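Local coordinates for protein WbmS, polysaccharide deacetylase involved in O-antigen biosynthesis (Bordetella bronchiseptica, PDB 3HFT) that probably removes acetyl groups from a polysaccharide, as a zinc-binding deacetylase involved in O-antigen biosynthesis, at residues Tyr175-Asp180 and Phe193-Gln198; Glu188-Phe193 and Thr241-Arg246. All coordinates share one frame; numbering follows the deposited sequence.

Interaction 1. Residues Tyr175-Asp180 and Phe193-Gln198; sequences YLWEDD and FDYWYQ. With EDO (1,2-ethanediol), chain D.
The indole of W177 meets two aromatic rings of the 193-198 loop, Y195 and W196, in a small cluster that shows how a polar group can be satisfied inside an otherwise apolar contact. The hydroxyl of Y195 lies at the edge of the W177 ring, near its plane, and accepts a hydrogen bond from the indole N-H: W177 NE1 to Y195 OH is 3.1 Å, with an angle of 154° at the hydrogen. The two rings meet rim to rim, neither over the face of the other, their planes at 53°. W196 stands oblique to the W177 ring, their five-membered rings 5.4 Å apart between centroids, while W196 CD1 lies over one face of the Y195 ring and Y195 CE1 lies in the plane of the W196 ring at its edge. D194 CB and Y197 CB pack on one face of W196, so the type I turn from D194 to Y197 wraps its own tryptophan.

The W177 side chain leaves the strand toward the loop because its CG points away from the backbone N (chi1 -167°). Beside it L176 splits its branches: CD1 is 4.2 Å from W196 CE3, whereas CD2 reaches 3.6 Å from W196 O and 3.8 Å from Q198 NE2. F248 of helix 245-256 stacks on W177, and the Q198 amide is hydrogen-bonded at both ends, OE1 to L160 N and NE2 to I158 O.

At the far end of 175-180, D180 OD2 accepts a hydrogen bond of 2.8 Å from O1 of an ethanediol, probably from the crystallisation liquor, that is also hydrogen-bonded to H211 and to D46, one of the zinc ligands. Since Y195 OH also bonds to E188 O, two bonds grip its oxygen and hold the hydroxyl in place, tying the sheet's edge strand to the loop within apolar packing.

Interaction 2. Residues Glu188-Phe193 and Thr241-Arg246; sequences EFDSTF and TSAGSR
F189 lays its ring against the backbone at G244 and S245, illustrating how an aromatic ring can pack directly on main-chain atoms. The nearest approach is F189 CD1 to G244 C at 3.4 Å, and F189 CG lies 3.7 Å from G244 CA. The ring meets this backbone obliquely. Its CG is anti to its own carbonyl carbon (chi1 -70°), a setting that carries the ring across G244 to the start of the helix, where F189 CE1 comes to 3.6 Å from S245 OG. That hydroxyl is not idle, for its hydrogen-bond partner is T216 O, so the phenylalanine touches an oxygen already engaged.

Nearer the surface the contact continues in aliphatic atoms. A243 CB meets D190 CB at 3.5 Å and F189 CB at 4.2 Å. The D190 carboxylate takes no part in this meeting; its methylene does the touching. What joins the two segments is thus van der Waals contact, partly buried, with its deeper half at G244 and S245 and its outer half at D190.

G244 is the N-cap residue of helix 245-256, and its backbone N is hydrogen-bonded to T247 OG1 in the first turn. The ring of F189 consequently packs where the chain enters that helix. F189 also touches A182 and C183 of helix 179-185, and D179 at the start of that helix meets S245. F189 is accordingly wedged between helix 179-185 and the N terminus of helix 245-256, joining the loop that leads on toward strand 203-207 to the C-terminal helix.

In the fold
From the N terminus, strand 177-178, at the edge of the parallel sheet, leads into helix 179-185 and then the loop that runs on to strand 203-207. Interaction 1 closes this short excursion, bringing 193-198 back to 175-180 across 12 intervening residues. Interaction 2 spans a longer path: 47 residues, including strand 203-207 and helices 209-214 and 219-224, separate 188-193 from 241-246. Their segments alternate along the chain, so the closures cross, and they share F193. They also touch directly, W177 CZ2 lying 3.9 Å from F189 CE1. Together they bind sheet edge, excursion loop and C-terminal helix 245-256 into one continuous region.

Interaction 1. Residues Tyr175-Asp180 and Phe193-Gln198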
loop_
_atom_site.group_PDB
_atom_site.type_symbol
_atom_site.label_atom_id
_atom_site.label_comp_id
_atom_site.label_asym_id
_atom_site.label_seq_id
_atom_site.Cartn_x
_atom_site.Cartn_y
_atom_site.Cartn_z
ATOM N N TYR A 175 5.866 -3.996 6.131
ATOM C CA TYR A 175 6.187 -5.293 6.700
ATOM C C TYR A 175 6.418 -6.309 5.620
ATOM O O TYR A 175 5.976 -6.131 4.479
ATOM C CB TYR A 175 5.156 -5.755 7.722
ATOM C CG TYR A 175 3.790 -6.204 7.267
ATOM C CD1 TYR A 175 2.793 -5.287 6.946
ATOM C CD2 TYR A 175 3.463 -7.528 7.281
ATOM C CE1 TYR A 175 1.521 -5.697 6.608
ATOM C CE2 TYR A 175 2.179 -7.956 6.974
ATOM C CZ TYR A 175 1.212 -7.037 6.639
ATOM O OH TYR A 175 -0.079 -7.452 6.374
ATOM N N LEU A 176 7.233 -7.309 5.957
ATOM C CA LEU A 176 7.830 -8.155 4.928
ATOM C C LEU A 176 7.529 -9.669 4.972
ATOM O O LEU A 176 7.929 -10.417 4.078
ATOM C CB LEU A 176 9.357 -7.921 4.927
ATOM C CG LEU A 176 10.211 -8.059 6.208
ATOM C CD1 LEU A 176 10.038 -9.413 6.931
ATOM C CD2 LEU A 176 11.702 -7.762 5.895
ATOM N N TRP A 177 6.801 -10.098 5.989
ATOM C CA TRP A 177 6.458 -11.507 6.169
ATOM C C TRP A 177 5.157 -11.625 6.948
ATOM O O TRP A 177 4.895 -10.834 7.882
ATOM C CB TRP A 177 7.595 -12.239 6.891
ATOM C CG TRP A 177 7.478 -13.767 6.846
ATOM C CD1 TRP A 177 8.171 -14.610 6.024
ATOM C CD2 TRP A 177 6.726 -14.609 7.735
ATOM N NE1 TRP A 177 7.839 -15.919 6.292
ATOM C CE2 TRP A 177 6.957 -15.947 7.338
ATOM C CE3 TRP A 177 5.816 -14.363 8.768
ATOM C CZ2 TRP A 177 6.340 -17.046 7.973
ATOM C CZ3 TRP A 177 5.213 -15.452 9.404
ATOM C CH2 TRP A 177 5.466 -16.770 8.989
ATOM N N GLU A 178 4.318 -12.584 6.538
ATOM C CA GLU A 178 3.030 -12.855 7.187
ATOM C C GLU A 178 2.751 -14.349 7.017
ATOM O O GLU A 178 3.053 -14.949 5.959
ATOM C CB GLU A 178 1.918 -11.979 6.613
ATOM C CG GLU A 178 0.519 -12.236 7.171
ATOM C CD GLU A 178 -0.519 -11.295 6.612
ATOM O OE1 GLU A 178 -0.174 -10.112 6.338
ATOM O OE2 GLU A 178 -1.684 -11.736 6.440
ATOM N N ASP A 179 2.197 -14.947 8.055
ATOM C CA ASP A 179 1.982 -16.404 8.067
ATOM C C ASP A 179 1.087 -16.913 6.964
ATOM O O ASP A 179 1.478 -17.856 6.232
ATOM C CB ASP A 179 1.612 -16.978 9.470
ATOM C CG ASP A 179 0.437 -16.274 10.154
ATOM O OD1 ASP A 179 -0.295 -15.524 9.502
ATOM O OD2 ASP A 179 0.247 -16.494 11.377
ATOM N N ASP A 180 -0.109 -16.360 6.824
ATOM C CA ASP A 180 -0.993 -16.818 5.758
ATOM C C ASP A 180 -0.452 -16.462 4.372
ATOM O O ASP A 180 -0.584 -17.250 3.426
ATOM C CB ASP A 180 -2.453 -16.382 5.964
ATOM C CG ASP A 180 -2.620 -14.904 6.187
ATOM O OD1 ASP A 180 -1.632 -14.158 6.289
ATOM O OD2 ASP A 180 -3.778 -14.484 6.325
ATOM N N PHE A 193 17.748 -20.756 8.687
ATOM C CA PHE A 193 18.202 -19.396 8.898
ATOM C C PHE A 193 17.070 -18.422 8.568
ATOM O O PHE A 193 16.086 -18.785 7.918
ATOM C CB PHE A 193 19.424 -19.113 8.047
ATOM C CG PHE A 193 19.156 -19.095 6.569
ATOM C CD1 PHE A 193 18.968 -20.264 5.871
ATOM C CD2 PHE A 193 19.133 -17.889 5.871
ATOM C CE1 PHE A 193 18.738 -20.235 4.489
ATOM C CE2 PHE A 193 18.908 -17.849 4.502
ATOM C CZ PHE A 193 18.707 -19.025 3.805
ATOM N N ASP A 194 17.225 -17.191 9.030
ATOM C CA ASP A 194 16.215 -16.179 8.867
ATOM C C ASP A 194 16.349 -15.566 7.484
ATOM O O ASP A 194 16.917 -14.478 7.313
ATOM C CB ASP A 194 16.388 -15.133 9.964
ATOM C CG ASP A 194 16.070 -15.683 11.364
ATOM O OD1 ASP A 194 15.267 -16.643 11.487
ATOM O OD2 ASP A 194 16.606 -15.130 12.352
ATOM N N TYR A 195 15.792 -16.263 6.499
ATOM C CA TYR A 195 15.923 -15.876 5.083
ATOM C C TYR A 195 15.410 -14.474 4.750
ATOM O O TYR A 195 15.881 -13.825 3.817
ATOM C CB TYR A 195 15.237 -16.918 4.194
ATOM C CG TYR A 195 13.778 -17.224 4.497
ATOM C CD1 TYR A 195 12.771 -16.370 4.092
ATOM C CD2 TYR A 195 13.405 -18.424 5.092
ATOM C CE1 TYR A 195 11.429 -16.648 4.348
ATOM C CE2 TYR A 195 12.077 -18.722 5.338
ATOM C CZ TYR A 195 11.078 -17.814 4.950
ATOM O OH TYR A 195 9.744 -18.089 5.183
ATOM N N TRP A 196 14.448 -14.017 5.535
ATOM C CA TRP A 196 13.781 -12.744 5.329
ATOM C C TRP A 196 14.507 -11.553 5.946
ATOM O O TRP A 196 14.164 -10.389 5.650
ATOM C CB TRP A 196 12.363 -12.846 5.956
ATOM C CG TRP A 196 12.408 -13.482 7.292
ATOM C CD1 TRP A 196 12.230 -14.792 7.568
ATOM C CD2 TRP A 196 12.737 -12.848 8.534
ATOM N NE1 TRP A 196 12.431 -15.027 8.913
ATOM C CE2 TRP A 196 12.713 -13.838 9.530
ATOM C CE3 TRP A 196 13.038 -11.537 8.896
ATOM C CZ2 TRP A 196 13.041 -13.572 10.866
ATOM C CZ3 TRP A 196 13.343 -11.271 10.215
ATOM C CH2 TRP A 196 13.324 -12.279 11.189
ATOM N N TYR A 197 15.504 -11.830 6.798
ATOM C CA TYR A 197 16.138 -10.823 7.637
ATOM C C TYR A 197 16.971 -9.805 6.879
ATOM O O TYR A 197 17.827 -10.162 6.073
ATOM C CB TYR A 197 17.009 -11.499 8.725
ATOM C CG TYR A 197 17.627 -10.508 9.686
ATOM C CD1 TYR A 197 16.833 -9.773 10.571
ATOM C CD2 TYR A 197 18.999 -10.281 9.694
ATOM C CE1 TYR A 197 17.410 -8.832 11.466
ATOM C CE2 TYR A 197 19.583 -9.354 10.577
ATOM C CZ TYR A 197 18.780 -8.633 11.449
ATOM O OH TYR A 197 19.376 -7.721 12.294
ATOM N N GLN A 198 16.736 -8.536 7.187
ATOM C CA GLN A 198 17.488 -7.429 6.666
ATOM C C GLN A 198 18.291 -6.767 7.810
ATOM O O GLN A 198 17.721 -6.065 8.673
ATOM C CB GLN A 198 16.534 -6.399 6.049
ATOM C CG GLN A 198 15.510 -7.005 5.080
ATOM C CD GLN A 198 14.759 -5.974 4.285
ATOM O OE1 GLN A 198 14.841 -4.763 4.562
ATOM N NE2 GLN A 198 14.030 -6.442 3.258
HETATM C C1 EDO D . -6.631 -15.945 7.978
HETATM O O1 EDO D . -5.460 -16.500 7.375
HETATM C C2 EDO D . -6.315 -15.506 9.412
HETATM O O2 EDO D . -7.229 -14.485 9.851
#

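Interaction 2. Residues Glu188-Phe193 and Thr241-Arg246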
loop_
_atom_site.group_PDB
_atom_site.type_symbol
_atom_site.label_atom_id
_atom_site.label_comp_id
_atom_site.label_asym_id
_atom_site.label_seq_id
_atom_site.Cartn_x
_atom_site.Cartn_y
_atom_site.Cartn_z
ATOM N N GLU A 188 9.069 -20.958 2.930
ATOM C CA GLU A 188 9.427 -22.067 3.824
ATOM C C GLU A 188 9.196 -21.763 5.295
ATOM O O GLU A 188 9.477 -20.652 5.762
ATOM C CB GLU A 188 10.897 -22.392 3.653
ATOM C CG GLU A 188 11.301 -22.760 2.229
ATOM C CD GLU A 188 12.814 -23.046 2.068
ATOM O OE1 GLU A 188 13.557 -23.066 3.086
ATOM O OE2 GLU A 188 13.252 -23.238 0.906
ATOM N N PHE A 189 8.693 -22.757 6.024
ATOM C CA PHE A 189 8.495 -22.669 7.466
ATOM C C PHE A 189 9.620 -23.349 8.228
ATOM O O PHE A 189 9.755 -23.136 9.432
ATOM C CB PHE A 189 7.156 -23.284 7.901
ATOM C CG PHE A 189 5.972 -22.480 7.473
ATOM C CD1 PHE A 189 5.655 -21.295 8.117
ATOM C CD2 PHE A 189 5.205 -22.873 6.400
ATOM C CE1 PHE A 189 4.595 -20.539 7.704
ATOM C CE2 PHE A 189 4.149 -22.089 5.978
ATOM C CZ PHE A 189 3.836 -20.950 6.645
ATOM N N ASP A 190 10.439 -24.118 7.510
ATOM C CA ASP A 190 11.502 -24.949 8.113
ATOM C C ASP A 190 12.914 -24.653 7.632
ATOM O O ASP A 190 13.755 -25.550 7.574
ATOM C CB ASP A 190 11.222 -26.432 7.845
ATOM C CG ASP A 190 11.152 -26.758 6.347
ATOM O OD1 ASP A 190 11.091 -25.806 5.503
ATOM O OD2 ASP A 190 11.135 -27.975 6.019
ATOM N N SER A 191 13.185 -23.420 7.280
ATOM C CA SER A 191 14.546 -23.002 6.951
ATOM C C SER A 191 15.410 -22.986 8.219
ATOM O O SER A 191 14.914 -22.770 9.320
ATOM C CB SER A 191 14.525 -21.606 6.312
ATOM O OG SER A 191 15.838 -21.229 5.927
ATOM N N THR A 192 16.705 -23.221 8.065
ATOM C CA THR A 192 17.636 -23.158 9.189
ATOM C C THR A 192 18.186 -21.742 9.458
ATOM O O THR A 192 19.017 -21.541 10.347
ATOM C CB THR A 192 18.845 -24.085 8.934
ATOM O OG1 THR A 192 19.487 -23.693 7.712
ATOM C CG2 THR A 192 18.388 -25.535 8.828
ATOM N N PHE A 193 17.748 -20.756 8.687
ATOM C CA PHE A 193 18.202 -19.396 8.898
ATOM C C PHE A 193 17.070 -18.422 8.568
ATOM O O PHE A 193 16.086 -18.785 7.918
ATOM C CB PHE A 193 19.424 -19.113 8.047
ATOM C CG PHE A 193 19.156 -19.095 6.569
ATOM C CD1 PHE A 193 18.968 -20.264 5.871
ATOM C CD2 PHE A 193 19.133 -17.889 5.871
ATOM C CE1 PHE A 193 18.738 -20.235 4.489
ATOM C CE2 PHE A 193 18.908 -17.849 4.502
ATOM C CZ PHE A 193 18.707 -19.025 3.805
ATOM N N THR A 241 1.962 -31.238 13.053
ATOM C CA THR A 241 3.131 -31.736 13.775
ATOM C C THR A 241 4.436 -31.565 12.974
ATOM O O THR A 241 5.521 -31.794 13.500
ATOM C CB THR A 241 2.942 -33.204 14.273
ATOM O OG1 THR A 241 2.576 -34.038 13.178
ATOM C CG2 THR A 241 1.867 -33.271 15.343
ATOM N N SER A 242 4.336 -31.172 11.710
ATOM C CA SER A 242 5.527 -30.845 10.914
ATOM C C SER A 242 5.889 -29.377 11.151
ATOM O O SER A 242 5.508 -28.792 12.169
ATOM C CB SER A 242 5.256 -31.091 9.428
ATOM O OG SER A 242 4.356 -30.128 8.906
ATOM N N ALA A 243 6.649 -28.790 10.231
ATOM C CA ALA A 243 6.988 -27.377 10.308
ATOM C C ALA A 243 5.778 -26.546 9.896
ATOM O O ALA A 243 5.037 -26.922 8.967
ATOM C CB ALA A 243 8.150 -27.075 9.389
ATOM N N GLY A 244 5.572 -25.419 10.575
ATOM C CA GLY A 244 4.526 -24.495 10.192
ATOM C C GLY A 244 4.759 -23.155 10.863
ATOM O O GLY A 244 5.881 -22.873 11.333
ATOM N N SER A 245 3.700 -22.361 10.949
ATOM C CA SER A 245 3.747 -21.005 11.516
ATOM C C SER A 245 4.241 -20.976 12.949
ATOM O O SER A 245 4.993 -20.079 13.329
ATOM C CB SER A 245 2.370 -20.340 11.445
ATOM O OG SER A 245 1.945 -20.185 10.085
ATOM N N ARG A 246 3.842 -21.957 13.750
ATOM C CA ARG A 246 4.233 -22.019 15.149
ATOM C C ARG A 246 5.711 -22.364 15.301
ATOM O O ARG A 246 6.439 -21.717 16.057
ATOM C CB ARG A 246 3.410 -23.070 15.887
ATOM C CG ARG A 246 3.560 -23.061 17.390
ATOM C CD ARG A 246 2.828 -24.260 17.970
ATOM N NE ARG A 246 2.751 -24.199 19.418
ATOM C CZ ARG A 246 1.884 -23.464 20.111
ATOM N NH1 ARG A 246 1.023 -22.691 19.519
ATOM N NH2 ARG A 246 1.910 -23.481 21.424
#